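Local coordinates for protein probable sugar kinase (Clostridium perfringens, PDB 3KZH) that probably phosphorylates a carbohydrate as a kinase of the pfkB (ribokinase-like) family, and binds glucose in a pocket of its alpha/beta body, at residues 89-100 with 112-122; 258-266 with 276-284. All blocks are in the same frame, centred on the assembly; numbering follows the deposited sequence.

Contact 1 of 2, residues 89-100 with 112-122; sequences MVIEGGSTPTYL and AIADMKSIGAM
L100 and I113 lie opposite each other in the antiparallel beta hairpin of strands 98-103 and 109-115, part of the small four-stranded sheet that, as in other ribokinase-like kinases, probably forms the lid. Two backbone bonds join this hydrogen-bonded pair, one of them from I113 N to L100 O at 2.8 Å. Next comes the non-hydrogen-bonded pair Y99 and A114, where A114 CB meets the edge of the tyrosine ring. Regular pairing weakens at T98: its O takes D115 N at 2.9 Å, but the return bond, from T98 N to D115 O, is weak.

Beyond the strands the contact is tightest round S95. A chi1 of 63° sets its OG between the backbone N and the carbonyl carbon, and from there it reaches D115 OD1 at 2.8 Å. The approach is from above the carboxylate plane, about 48° out of it. The other carboxylate oxygen, OD2, accepts V37 N of the second subunit, so D115 ties the small sheet into the dimer, where I113 and A114 also extend it across the interface. Close by, the side chain of I119 crosses P97 obliquely, with CG1 3.7 Å from P97 CG, and I91 CD1 covers the S118 hydroxyl.

Packing is looser where solvent begins. M116, turned away on the exposed side, keeps its selenium 4.1 Å from T98 O and slightly farther from P97 CB. The partly exposed A121 receives the selenomethionine M89, whose CE lies 3.6 Å from A121 O. Back in the tight part, S95 O is gripped twice: by a water that also accepts from S118 N, and by S118 OG, which donates to it at 2.7 Å, tilted 18° from the carbonyl plane.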
HETATM    1  N   MSE A  89       5.225  15.716  -9.874  1.00 31.52           N
HETATM    2  CA  MSE A  89       5.679  16.438  -8.687  1.00 35.00           C
HETATM    3  C   MSE A  89       5.769  15.502  -7.495  1.00 34.86           C
HETATM    4  O   MSE A  89       4.800  14.825  -7.162  1.00 34.84           O
HETATM    5  CB  MSE A  89       4.757  17.625  -8.347  1.00 36.46           C
HETATM    6  CG  MSE A  89       5.158  18.395  -7.056  1.00 37.34           C
HETATM    7 SE   MSE A  89       4.025  19.882  -6.676  1.00 50.64          SE
HETATM    8  CE  MSE A  89       2.744  19.007  -5.588  1.00 34.39           C
ATOM      9  N   VAL A  90       6.953  15.438  -6.898  1.00 35.36           N
ATOM     10  CA  VAL A  90       7.183  14.619  -5.719  1.00 38.21           C
ATOM     11  C   VAL A  90       7.430  15.553  -4.523  1.00 39.00           C
ATOM     12  O   VAL A  90       8.287  16.435  -4.584  1.00 38.51           O
ATOM     13  CB  VAL A  90       8.358  13.584  -5.928  1.00 39.13           C
ATOM     14  CG1 VAL A  90       8.051  12.665  -7.108  1.00 38.37           C
ATOM     15  CG2 VAL A  90       9.712  14.280  -6.157  1.00 43.15           C
ATOM     16  N   ILE A  91       6.616  15.408  -3.477  1.00 40.87           N
ATOM     17  CA  ILE A  91       6.747  16.231  -2.273  1.00 43.56           C
ATOM     18  C   ILE A  91       7.506  15.493  -1.179  1.00 45.65           C
ATOM     19  O   ILE A  91       7.022  14.499  -0.634  1.00 44.50           O
ATOM     20  CB  ILE A  91       5.372  16.677  -1.698  1.00 42.69           C
ATOM     21  CG1 ILE A  91       4.511  17.300  -2.787  1.00 41.05           C
ATOM     22  CG2 ILE A  91       5.569  17.717  -0.568  1.00 43.56           C
ATOM     23  CD1 ILE A  91       3.120  17.586  -2.350  1.00 39.69           C
ATOM     24  N   GLU A  92       8.679  16.028  -0.838  1.00 49.35           N
ATOM     25  CA  GLU A  92       9.532  15.471   0.206  1.00 52.98           C
ATOM     26  C   GLU A  92       8.875  15.624   1.578  1.00 53.19           C
ATOM     27  O   GLU A  92       8.528  16.740   1.992  1.00 51.95           O
ATOM     28  CB  GLU A  92      10.901  16.148   0.178  1.00 56.76           C
ATOM     29  CG  GLU A  92      11.815  15.633  -0.934  1.00 63.54           C
ATOM     30  CD  GLU A  92      12.824  14.585  -0.456  1.00 66.00           C
ATOM     31  OE1 GLU A  92      14.006  14.690  -0.856  1.00 67.35           O
ATOM     32  OE2 GLU A  92      12.448  13.666   0.313  1.00 67.64           O
ATOM     33  N   GLY A  93       8.606  14.480   2.211  1.00 52.68           N
ATOM     34  CA  GLY A  93       7.960  14.458   3.514  1.00 53.84           C
ATOM     35  C   GLY A  93       6.444  14.528   3.420  1.00 53.47           C
ATOM     36  O   GLY A  93       5.741  14.277   4.408  1.00 55.27           O
ATOM     37  N   GLY A  94       5.944  14.852   2.223  1.00 52.30           N
ATOM     38  CA  GLY A  94       4.513  14.958   1.979  1.00 50.21           C
ATOM     39  C   GLY A  94       3.830  13.613   1.836  1.00 48.80           C
ATOM     40  O   GLY A  94       4.464  12.563   1.979  1.00 48.86           O
ATOM     41  N   SER A  95       2.531  13.639   1.568  1.00 47.75           N
ATOM     42  CA  SER A  95       1.768  12.408   1.420  1.00 46.24           C
ATOM     43  C   SER A  95       1.075  12.301   0.077  1.00 44.20           C
ATOM     44  O   SER A  95       0.552  13.291  -0.433  1.00 42.63           O
ATOM     45  CB  SER A  95       0.727  12.288   2.532  1.00 46.85           C
ATOM     46  OG  SER A  95      -0.216  13.344   2.455  1.00 48.58           O
ATOM     47  N   THR A  96       1.098  11.094  -0.495  1.00 40.99           N
ATOM     48  CA  THR A  96       0.419  10.801  -1.758  1.00 38.36           C
ATOM     49  C   THR A  96      -1.065  10.767  -1.375  1.00 35.61           C
ATOM     50  O   THR A  96      -1.404  10.189  -0.341  1.00 35.38           O
ATOM     51  CB  THR A  96       0.834   9.412  -2.305  1.00 37.62           C
ATOM     52  OG1 THR A  96       2.247   9.389  -2.514  1.00 37.51           O
ATOM     53  CG2 THR A  96       0.142   9.085  -3.634  1.00 38.13           C
ATOM     54  N   PRO A  97      -1.944  11.466  -2.135  1.00 33.54           N
ATOM     55  CA  PRO A  97      -3.385  11.488  -1.847  1.00 33.55           C
ATOM     56  C   PRO A  97      -3.946  10.093  -1.566  1.00 34.15           C
ATOM     57  O   PRO A  97      -3.754   9.160  -2.348  1.00 33.29           O
ATOM     58  CB  PRO A  97      -3.963  12.112  -3.105  1.00 31.32           C
ATOM     59  CG  PRO A  97      -2.942  13.103  -3.436  1.00 32.72           C
ATOM     60  CD  PRO A  97      -1.647  12.373  -3.263  1.00 32.25           C
ATOM     61  N   THR A  98      -4.498   9.944  -0.366  1.00 35.86           N
ATOM     62  CA  THR A  98      -5.040   8.674   0.098  1.00 35.79           C
ATOM     63  C   THR A  98      -6.376   8.851   0.793  1.00 34.78           C
ATOM     64  O   THR A  98      -6.594   9.827   1.506  1.00 35.10           O
ATOM     65  CB  THR A  98      -4.040   7.982   1.077  1.00 36.46           C
ATOM     66  OG1 THR A  98      -2.757   7.879   0.448  1.00 34.30           O
ATOM     67  CG2 THR A  98      -4.510   6.569   1.483  1.00 36.87           C
ATOM     68  N   TYR A  99      -7.269   7.904   0.549  1.00 34.30           N
ATOM     69  CA  TYR A  99      -8.580   7.901   1.174  1.00 35.83           C
ATOM     70  C   TYR A  99      -8.736   6.566   1.907  1.00 35.99           C
ATOM     71  O   TYR A  99      -8.855   5.511   1.282  1.00 34.29           O
ATOM     72  CB  TYR A  99      -9.688   8.108   0.135  1.00 36.29           C
ATOM     73  CG  TYR A  99     -11.084   8.180   0.716  1.00 37.31           C
ATOM     74  CD1 TYR A  99     -11.482   9.270   1.519  1.00 38.22           C
ATOM     75  CD2 TYR A  99     -12.015   7.147   0.476  1.00 38.89           C
ATOM     76  CE1 TYR A  99     -12.795   9.329   2.081  1.00 40.15           C
ATOM     77  CE2 TYR A  99     -13.322   7.191   1.026  1.00 40.99           C
ATOM     78  CZ  TYR A  99     -13.701   8.283   1.825  1.00 40.74           C
ATOM     79  OH  TYR A  99     -14.969   8.323   2.358  1.00 42.59           O
ATOM     80  N   LEU A 100      -8.677   6.636   3.235  1.00 36.60           N
ATOM     81  CA  LEU A 100      -8.816   5.472   4.105  1.00 37.05           C
ATOM     82  C   LEU A 100     -10.239   5.428   4.663  1.00 35.58           C
ATOM     83  O   LEU A 100     -10.634   6.322   5.394  1.00 35.72           O
ATOM     84  CB  LEU A 100      -7.777   5.545   5.233  1.00 38.80           C
ATOM     85  CG  LEU A 100      -7.785   4.574   6.424  1.00 40.43           C
ATOM     86  CD1 LEU A 100      -7.691   3.117   5.974  1.00 42.18           C
ATOM     87  CD2 LEU A 100      -6.626   4.920   7.331  1.00 38.41           C
ATOM     88  N   ALA A 112     -13.827   7.356   8.230  1.00 35.41           N
ATOM     89  CA  ALA A 112     -12.892   7.700   7.144  1.00 36.34           C
ATOM     90  C   ALA A 112     -11.899   8.822   7.420  1.00 36.69           C
ATOM     91  O   ALA A 112     -12.178   9.739   8.194  1.00 37.64           O
ATOM     92  CB  ALA A 112     -13.632   8.006   5.845  1.00 36.48           C
ATOM     93  N   ILE A 113     -10.739   8.721   6.766  1.00 36.50           N
ATOM     94  CA  ILE A 113      -9.649   9.698   6.835  1.00 37.09           C
ATOM     95  C   ILE A 113      -9.284  10.085   5.395  1.00 37.75           C
ATOM     96  O   ILE A 113      -8.953   9.216   4.579  1.00 38.59           O
ATOM     97  CB  ILE A 113      -8.374   9.137   7.588  1.00 36.68           C
ATOM     98  CG1 ILE A 113      -8.627   9.053   9.100  1.00 37.70           C
ATOM     99  CG2 ILE A 113      -7.125  10.006   7.329  1.00 37.11           C
ATOM    100  CD1 ILE A 113      -8.869  10.384   9.826  1.00 40.81           C
ATOM    101  N   ALA A 114      -9.346  11.387   5.103  1.00 36.45           N
ATOM    102  CA  ALA A 114      -9.015  11.935   3.780  1.00 35.18           C
ATOM    103  C   ALA A 114      -7.688  12.699   3.821  1.00 34.30           C
ATOM    104  O   ALA A 114      -7.593  13.747   4.454  1.00 34.53           O
ATOM    105  CB  ALA A 114     -10.143  12.853   3.290  1.00 33.37           C
ATOM    106  N   ASP A 115      -6.662  12.153   3.171  1.00 34.17           N
ATOM    107  CA  ASP A 115      -5.339  12.777   3.118  1.00 35.45           C
ATOM    108  C   ASP A 115      -5.164  13.372   1.708  1.00 37.80           C
ATOM    109  O   ASP A 115      -4.194  13.081   1.001  1.00 36.87           O
ATOM    110  CB  ASP A 115      -4.269  11.720   3.419  1.00 33.66           C
ATOM    111  CG  ASP A 115      -2.930  12.318   3.850  1.00 33.41           C
ATOM    112  OD1 ASP A 115      -2.713  13.543   3.716  1.00 34.20           O
ATOM    113  OD2 ASP A 115      -2.075  11.538   4.324  1.00 31.56           O
HETATM  114  N   MSE A 116      -6.106  14.247   1.349  1.00 40.83           N
HETATM  115  CA  MSE A 116      -6.179  14.924   0.049  1.00 43.48           C
HETATM  116  C   MSE A 116      -5.415  16.245  -0.022  1.00 46.05           C
HETATM  117  O   MSE A 116      -5.630  17.055  -0.933  1.00 46.24           O
HETATM  118  CB  MSE A 116      -7.657  15.171  -0.302  1.00 44.76           C
HETATM  119  CG  MSE A 116      -8.553  13.928  -0.255  1.00 45.69           C
HETATM  120 SE   MSE A 116      -7.857  12.477  -1.341  1.00 58.72          SE
HETATM  121  CE  MSE A 116      -9.042  12.752  -2.884  1.00 45.17           C
ATOM    122  N   LYS A 117      -4.494  16.417   0.919  1.00 48.72           N
ATOM    123  CA  LYS A 117      -3.681  17.619   1.068  1.00 52.77           C
ATOM    124  C   LYS A 117      -2.846  18.015  -0.156  1.00 53.22           C
ATOM    125  O   LYS A 117      -2.985  19.129  -0.671  1.00 54.02           O
ATOM    126  CB  LYS A 117      -2.776  17.442   2.294  1.00 56.10           C
ATOM    127  CG  LYS A 117      -1.935  18.645   2.698  1.00 58.92           C
ATOM    128  CD  LYS A 117      -0.487  18.218   2.890  1.00 61.86           C
ATOM    129  CE  LYS A 117       0.291  19.223   3.724  1.00 63.02           C
ATOM    130  NZ  LYS A 117      -0.142  19.190   5.150  1.00 62.66           N
ATOM    131  N   SER A 118      -2.033  17.075  -0.633  1.00 52.95           N
ATOM    132  CA  SER A 118      -1.128  17.276  -1.762  1.00 52.34           C
ATOM    133  C   SER A 118      -1.682  17.698  -3.123  1.00 52.10           C
ATOM    134  O   SER A 118      -0.937  18.253  -3.934  1.00 53.04           O
ATOM    135  CB  SER A 118      -0.242  16.050  -1.916  1.00 51.98           C
ATOM    136  OG  SER A 118       0.641  15.950  -0.816  1.00 52.87           O
ATOM    137  N   ILE A 119      -2.980  17.485  -3.355  1.00 51.27           N
ATOM    138  CA  ILE A 119      -3.640  17.856  -4.618  1.00 51.59           C
ATOM    139  C   ILE A 119      -3.558  19.369  -4.901  1.00 50.71           C
ATOM    140  O   ILE A 119      -3.315  19.780  -6.042  1.00 50.01           O
ATOM    141  CB  ILE A 119      -5.126  17.353  -4.648  1.00 52.29           C
ATOM    142  CG1 ILE A 119      -5.142  15.822  -4.663  1.00 52.49           C
ATOM    143  CG2 ILE A 119      -5.882  17.874  -5.892  1.00 54.49           C
ATOM    144  CD1 ILE A 119      -6.504  15.180  -4.511  1.00 53.06           C
ATOM    145  N   GLY A 120      -3.692  20.173  -3.847  1.00 49.62           N
ATOM    146  CA  GLY A 120      -3.628  21.619  -3.988  1.00 48.55           C
ATOM    147  C   GLY A 120      -2.241  22.234  -3.899  1.00 47.04           C
ATOM    148  O   GLY A 120      -2.116  23.459  -3.973  1.00 47.87           O
ATOM    149  N   ALA A 121      -1.204  21.400  -3.789  1.00 46.01           N
ATOM    150  CA  ALA A 121       0.185  21.868  -3.686  1.00 44.81           C
ATOM    151  C   ALA A 121       0.881  22.169  -5.025  1.00 42.80           C
ATOM    152  O   ALA A 121       2.075  22.477  -5.052  1.00 41.81           O
ATOM    153  CB  ALA A 121       1.005  20.897  -2.844  1.00 44.63           C
HETATM  154  N   MSE A 122       0.118  22.102  -6.121  1.00 41.22           N
HETATM  155  CA  MSE A 122       0.613  22.395  -7.472  1.00 39.34           C
HETATM  156  C   MSE A 122       0.736  23.917  -7.622  1.00 40.16           C
HETATM  157  O   MSE A 122      -0.204  24.671  -7.323  1.00 40.66           O
HETATM  158  CB  MSE A 122      -0.339  21.839  -8.550  1.00 37.80           C
HETATM  159  CG  MSE A 122       0.067  22.115 -10.012  1.00 34.39           C
HETATM  160 SE   MSE A 122       1.715  21.209 -10.467  1.00 49.79          SE
HETATM  161  CE  MSE A 122       2.531  22.549 -11.383  1.00 35.29           C
TER
HETATM  162  O   HOH W   1      -2.148  14.224   0.078  1.00 22.07           O

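Contact 2 of 2, residues 258-266 with 276-284; sequences SFVAGLGYG and IVKFAMTMS
The flat rings of Y265 and F279 lie almost parallel, planes 6° apart, in an offset stack with centroids 4.1 Å from each other. They belong to the antiparallel helical hairpin of helices 255-268 and 273-288 in the alpha/beta body of the ribokinase-like fold; the short segments cross at 145°. F279 CZ sits over the middle of the tyrosine ring, whereas Y265 CD2 lies nearer the rim of the phenylalanine. F279 also packs on V303 and L304 of helix 300-308.

Glycine makes the close approach possible. With no side chain at G262, its CA comes within 3.9 Å of A280 CA, and the axes draw in to 7.5 Å. The methyl of A280 covers one face of F259, with CB 3.6 Å above the ring plane and displaced toward the rim, a CH-pi contact. S284 CB meets the same ring at its edge. Thus F259 is a knob in a hole formed by V277, A280, M281 and S284; its side chain also touches K187, a residue of the glucose pocket, and lies about 6 Å from the sugar at nearest approach.

I276 fills the end nearest the interhelix turn. Its CG2 branch meets L263 CD2, the two side chains at about a right angle, while CG1 lies on the bare backbone of G266, 3.8 Å from its CA. Toward the start of helix 255-268, the selenomethionine M283 runs across G262, its SE 3.6 Å from G262 CA. Beside it, S258 OG is hydrogen-bonded to T287 OG1, outside the contact. M283 bends at chi3 (52°), which brings its terminal methyl CE to 3.5 Å from S258 O.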
ATOM      1  N   SER A 258     -12.557   5.986 -19.341  1.00 16.64           N
ATOM      2  CA  SER A 258     -12.172   5.115 -20.437  1.00 14.50           C
ATOM      3  C   SER A 258     -12.567   5.709 -21.775  1.00 15.01           C
ATOM      4  O   SER A 258     -11.876   5.465 -22.772  1.00 14.43           O
ATOM      5  CB  SER A 258     -12.837   3.759 -20.289  1.00 14.48           C
ATOM      6  OG  SER A 258     -12.328   3.088 -19.174  1.00 19.97           O
ATOM      7  N   PHE A 259     -13.671   6.472 -21.799  1.00 11.79           N
ATOM      8  CA  PHE A 259     -14.129   7.128 -23.031  1.00 11.88           C
ATOM      9  C   PHE A 259     -13.143   8.206 -23.439  1.00 10.20           C
ATOM     10  O   PHE A 259     -12.832   8.310 -24.620  1.00 11.18           O
ATOM     11  CB  PHE A 259     -15.543   7.745 -22.907  1.00 11.50           C
ATOM     12  CG  PHE A 259     -16.110   8.246 -24.223  1.00 10.77           C
ATOM     13  CD1 PHE A 259     -16.757   7.365 -25.099  1.00 11.91           C
ATOM     14  CD2 PHE A 259     -15.918   9.581 -24.638  1.00 12.51           C
ATOM     15  CE1 PHE A 259     -17.194   7.797 -26.384  1.00 11.40           C
ATOM     16  CE2 PHE A 259     -16.349  10.027 -25.912  1.00 11.29           C
ATOM     17  CZ  PHE A 259     -16.986   9.132 -26.789  1.00 11.81           C
ATOM     18  N   VAL A 260     -12.657   8.988 -22.467  1.00  8.89           N
ATOM     19  CA  VAL A 260     -11.690  10.076 -22.700  1.00 13.86           C
ATOM     20  C   VAL A 260     -10.385   9.496 -23.253  1.00 15.23           C
ATOM     21  O   VAL A 260      -9.768  10.061 -24.170  1.00 11.09           O
ATOM     22  CB  VAL A 260     -11.415  10.919 -21.400  1.00 14.00           C
ATOM     23  CG1 VAL A 260     -10.333  11.976 -21.632  1.00 14.54           C
ATOM     24  CG2 VAL A 260     -12.683  11.630 -20.962  1.00 16.53           C
ATOM     25  N   ALA A 261     -10.025   8.328 -22.722  1.00 13.40           N
ATOM     26  CA  ALA A 261      -8.842   7.608 -23.146  1.00 17.13           C
ATOM     27  C   ALA A 261      -8.930   7.143 -24.596  1.00 16.07           C
ATOM     28  O   ALA A 261      -7.951   7.203 -25.338  1.00 15.21           O
ATOM     29  CB  ALA A 261      -8.588   6.459 -22.230  1.00 12.30           C
ATOM     30  N   GLY A 262     -10.140   6.751 -24.991  1.00 17.24           N
ATOM     31  CA  GLY A 262     -10.403   6.289 -26.342  1.00 17.24           C
ATOM     32  C   GLY A 262     -10.347   7.411 -27.354  1.00 18.28           C
ATOM     33  O   GLY A 262     -10.033   7.159 -28.509  1.00 17.57           O
ATOM     34  N   LEU A 263     -10.704   8.629 -26.921  1.00 18.22           N
ATOM     35  CA  LEU A 263     -10.623   9.844 -27.748  1.00 18.79           C
ATOM     36  C   LEU A 263      -9.148  10.111 -27.991  1.00 18.92           C
ATOM     37  O   LEU A 263      -8.745  10.480 -29.092  1.00 16.77           O
ATOM     38  CB  LEU A 263     -11.214  11.065 -27.029  1.00 18.59           C
ATOM     39  CG  LEU A 263     -12.708  11.120 -26.715  1.00 17.31           C
ATOM     40  CD1 LEU A 263     -13.013  12.398 -25.953  1.00 16.45           C
ATOM     41  CD2 LEU A 263     -13.524  11.022 -27.997  1.00 12.91           C
ATOM     42  N   GLY A 264      -8.357   9.876 -26.938  1.00 20.15           N
ATOM     43  CA  GLY A 264      -6.919  10.023 -26.987  1.00 19.03           C
ATOM     44  C   GLY A 264      -6.318   9.083 -28.007  1.00 18.72           C
ATOM     45  O   GLY A 264      -5.590   9.527 -28.883  1.00 16.98           O
ATOM     46  N   TYR A 265      -6.756   7.825 -27.991  1.00 19.47           N
ATOM     47  CA  TYR A 265      -6.299   6.820 -28.959  1.00 21.48           C
ATOM     48  C   TYR A 265      -6.660   7.234 -30.397  1.00 21.76           C
ATOM     49  O   TYR A 265      -5.803   7.196 -31.295  1.00 18.71           O
ATOM     50  CB  TYR A 265      -6.910   5.445 -28.621  1.00 21.58           C
ATOM     51  CG  TYR A 265      -6.519   4.316 -29.561  1.00 23.34           C
ATOM     52  CD1 TYR A 265      -5.375   3.533 -29.313  1.00 22.31           C
ATOM     53  CD2 TYR A 265      -7.265   4.061 -30.743  1.00 25.06           C
ATOM     54  CE1 TYR A 265      -4.968   2.522 -30.225  1.00 26.54           C
ATOM     55  CE2 TYR A 265      -6.869   3.055 -31.663  1.00 28.14           C
ATOM     56  CZ  TYR A 265      -5.722   2.292 -31.399  1.00 27.83           C
ATOM     57  OH  TYR A 265      -5.334   1.333 -32.307  1.00 29.97           O
ATOM     58  N   GLY A 266      -7.927   7.622 -30.585  1.00 20.85           N
ATOM     59  CA  GLY A 266      -8.446   8.034 -31.882  1.00 21.98           C
ATOM     60  C   GLY A 266      -7.720   9.196 -32.529  1.00 22.61           C
ATOM     61  O   GLY A 266      -7.408   9.152 -33.718  1.00 20.27           O
ATOM     62  N   ILE A 276     -13.702   6.886 -33.951  1.00 23.86           N
ATOM     63  CA  ILE A 276     -13.159   7.324 -32.645  1.00 22.76           C
ATOM     64  C   ILE A 276     -14.253   7.117 -31.589  1.00 20.86           C
ATOM     65  O   ILE A 276     -13.991   6.579 -30.508  1.00 19.40           O
ATOM     66  CB  ILE A 276     -12.756   8.840 -32.642  1.00 23.92           C
ATOM     67  CG1 ILE A 276     -11.623   9.106 -33.632  1.00 24.41           C
ATOM     68  CG2 ILE A 276     -12.342   9.300 -31.237  1.00 23.68           C
ATOM     69  CD1 ILE A 276     -11.244  10.581 -33.772  1.00 23.48           C
ATOM     70  N   VAL A 277     -15.475   7.505 -31.958  1.00 19.61           N
ATOM     71  CA  VAL A 277     -16.673   7.389 -31.125  1.00 19.55           C
ATOM     72  C   VAL A 277     -16.966   5.920 -30.794  1.00 19.54           C
ATOM     73  O   VAL A 277     -17.236   5.600 -29.642  1.00 15.95           O
ATOM     74  CB  VAL A 277     -17.886   8.092 -31.837  1.00 18.08           C
ATOM     75  CG1 VAL A 277     -19.155   7.938 -31.082  1.00 16.09           C
ATOM     76  CG2 VAL A 277     -17.627   9.557 -31.940  1.00 14.48           C
ATOM     77  N   LYS A 278     -16.790   5.040 -31.782  1.00 19.49           N
ATOM     78  CA  LYS A 278     -17.024   3.605 -31.618  1.00 22.22           C
ATOM     79  C   LYS A 278     -15.972   2.902 -30.773  1.00 19.28           C
ATOM     80  O   LYS A 278     -16.320   2.078 -29.915  1.00 16.46           O
ATOM     81  CB  LYS A 278     -17.131   2.909 -32.975  1.00 25.37           C
ATOM     82  CG  LYS A 278     -18.439   3.134 -33.706  1.00 27.31           C
ATOM     83  CD  LYS A 278     -18.412   2.402 -35.031  1.00 28.35           C
ATOM     84  CE  LYS A 278     -19.424   2.980 -35.985  1.00 32.21           C
ATOM     85  NZ  LYS A 278     -19.252   2.468 -37.375  1.00 34.20           N
ATOM     86  N   PHE A 279     -14.701   3.278 -30.990  1.00 18.28           N
ATOM     87  CA  PHE A 279     -13.536   2.722 -30.274  1.00 17.30           C
ATOM     88  C   PHE A 279     -13.618   3.130 -28.801  1.00 15.88           C
ATOM     89  O   PHE A 279     -13.495   2.290 -27.913  1.00 15.51           O
ATOM     90  CB  PHE A 279     -12.210   3.204 -30.922  1.00 15.51           C
ATOM     91  CG  PHE A 279     -10.964   2.527 -30.366  1.00 17.74           C
ATOM     92  CD1 PHE A 279     -10.408   1.402 -31.013  1.00 14.47           C
ATOM     93  CD2 PHE A 279     -10.385   2.956 -29.142  1.00 15.68           C
ATOM     94  CE1 PHE A 279      -9.298   0.708 -30.451  1.00 14.83           C
ATOM     95  CE2 PHE A 279      -9.278   2.265 -28.570  1.00 16.30           C
ATOM     96  CZ  PHE A 279      -8.739   1.138 -29.229  1.00 14.97           C
ATOM     97  N   ALA A 280     -13.802   4.427 -28.569  1.00 15.84           N
ATOM     98  CA  ALA A 280     -13.920   4.993 -27.229  1.00 17.12           C
ATOM     99  C   ALA A 280     -15.149   4.480 -26.473  1.00 17.17           C
ATOM    100  O   ALA A 280     -15.107   4.318 -25.257  1.00 14.24           O
ATOM    101  CB  ALA A 280     -13.946   6.501 -27.316  1.00 15.10           C
HETATM  102  N   MSE A 281     -16.229   4.204 -27.203  1.00 17.75           N
HETATM  103  CA  MSE A 281     -17.456   3.695 -26.607  1.00 20.37           C
HETATM  104  C   MSE A 281     -17.298   2.236 -26.218  1.00 20.48           C
HETATM  105  O   MSE A 281     -17.823   1.817 -25.181  1.00 15.74           O
HETATM  106  CB  MSE A 281     -18.626   3.868 -27.553  1.00 25.47           C
HETATM  107  CG  MSE A 281     -19.896   4.311 -26.854  1.00 32.46           C
HETATM  108 SE   MSE A 281     -21.346   4.636 -28.084  1.00 51.45          SE
HETATM  109  CE  MSE A 281     -20.379   5.388 -29.497  1.00 27.61           C
ATOM    110  N   THR A 282     -16.541   1.484 -27.031  1.00 19.69           N
ATOM    111  CA  THR A 282     -16.238   0.063 -26.767  1.00 20.16           C
ATOM    112  C   THR A 282     -15.435  -0.043 -25.458  1.00 18.67           C
ATOM    113  O   THR A 282     -15.688  -0.933 -24.653  1.00 17.38           O
ATOM    114  CB  THR A 282     -15.452  -0.595 -27.950  1.00 17.71           C
ATOM    115  OG1 THR A 282     -16.286  -0.608 -29.116  1.00 16.60           O
ATOM    116  CG2 THR A 282     -15.039  -2.024 -27.625  1.00 13.68           C
HETATM  117  N   MSE A 283     -14.524   0.916 -25.249  1.00 16.12           N
HETATM  118  CA  MSE A 283     -13.684   1.020 -24.039  1.00 16.60           C
HETATM  119  C   MSE A 283     -14.553   1.352 -22.831  1.00 15.53           C
HETATM  120  O   MSE A 283     -14.340   0.820 -21.729  1.00 10.77           O
HETATM  121  CB  MSE A 283     -12.619   2.110 -24.195  1.00 16.75           C
HETATM  122  CG  MSE A 283     -11.549   1.782 -25.188  1.00 18.04           C
HETATM  123 SE   MSE A 283      -9.993   2.939 -25.077  1.00 36.21          SE
HETATM  124  CE  MSE A 283      -9.681   2.711 -23.180  1.00  9.66           C
ATOM    125  N   SER A 284     -15.529   2.237 -23.047  1.00 12.42           N
ATOM    126  CA  SER A 284     -16.458   2.637 -21.998  1.00 17.34           C
ATOM    127  C   SER A 284     -17.370   1.462 -21.650  1.00 19.07           C
ATOM    128  O   SER A 284     -17.599   1.208 -20.476  1.00 18.44           O
ATOM    129  CB  SER A 284     -17.280   3.853 -22.437  1.00 16.31           C
ATOM    130  OG  SER A 284     -18.107   4.318 -21.387  1.00 16.96           O
TER

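How the contacts relate
Followed from the N terminus, the chain reaches contact 1 first: 89-100 enters the small sheet, strands 98-103 and 109-115 double back, and 112-122 closes the short hairpin. Many strands and helices later, contact 2 closes a second local loop, the turn between helices 255-268 and 273-288. The two are in series, neither nested nor crossed. The centres of contact 1 and contact 2 are 30 Å apart, on opposite sides of the chain's centre. Contact 1 ties strand 89-90 and the loop up to P97 to the 3-10 segment after strand 109-115, beside the second subunit; contact 2 pairs two body helices near the glucose pocket.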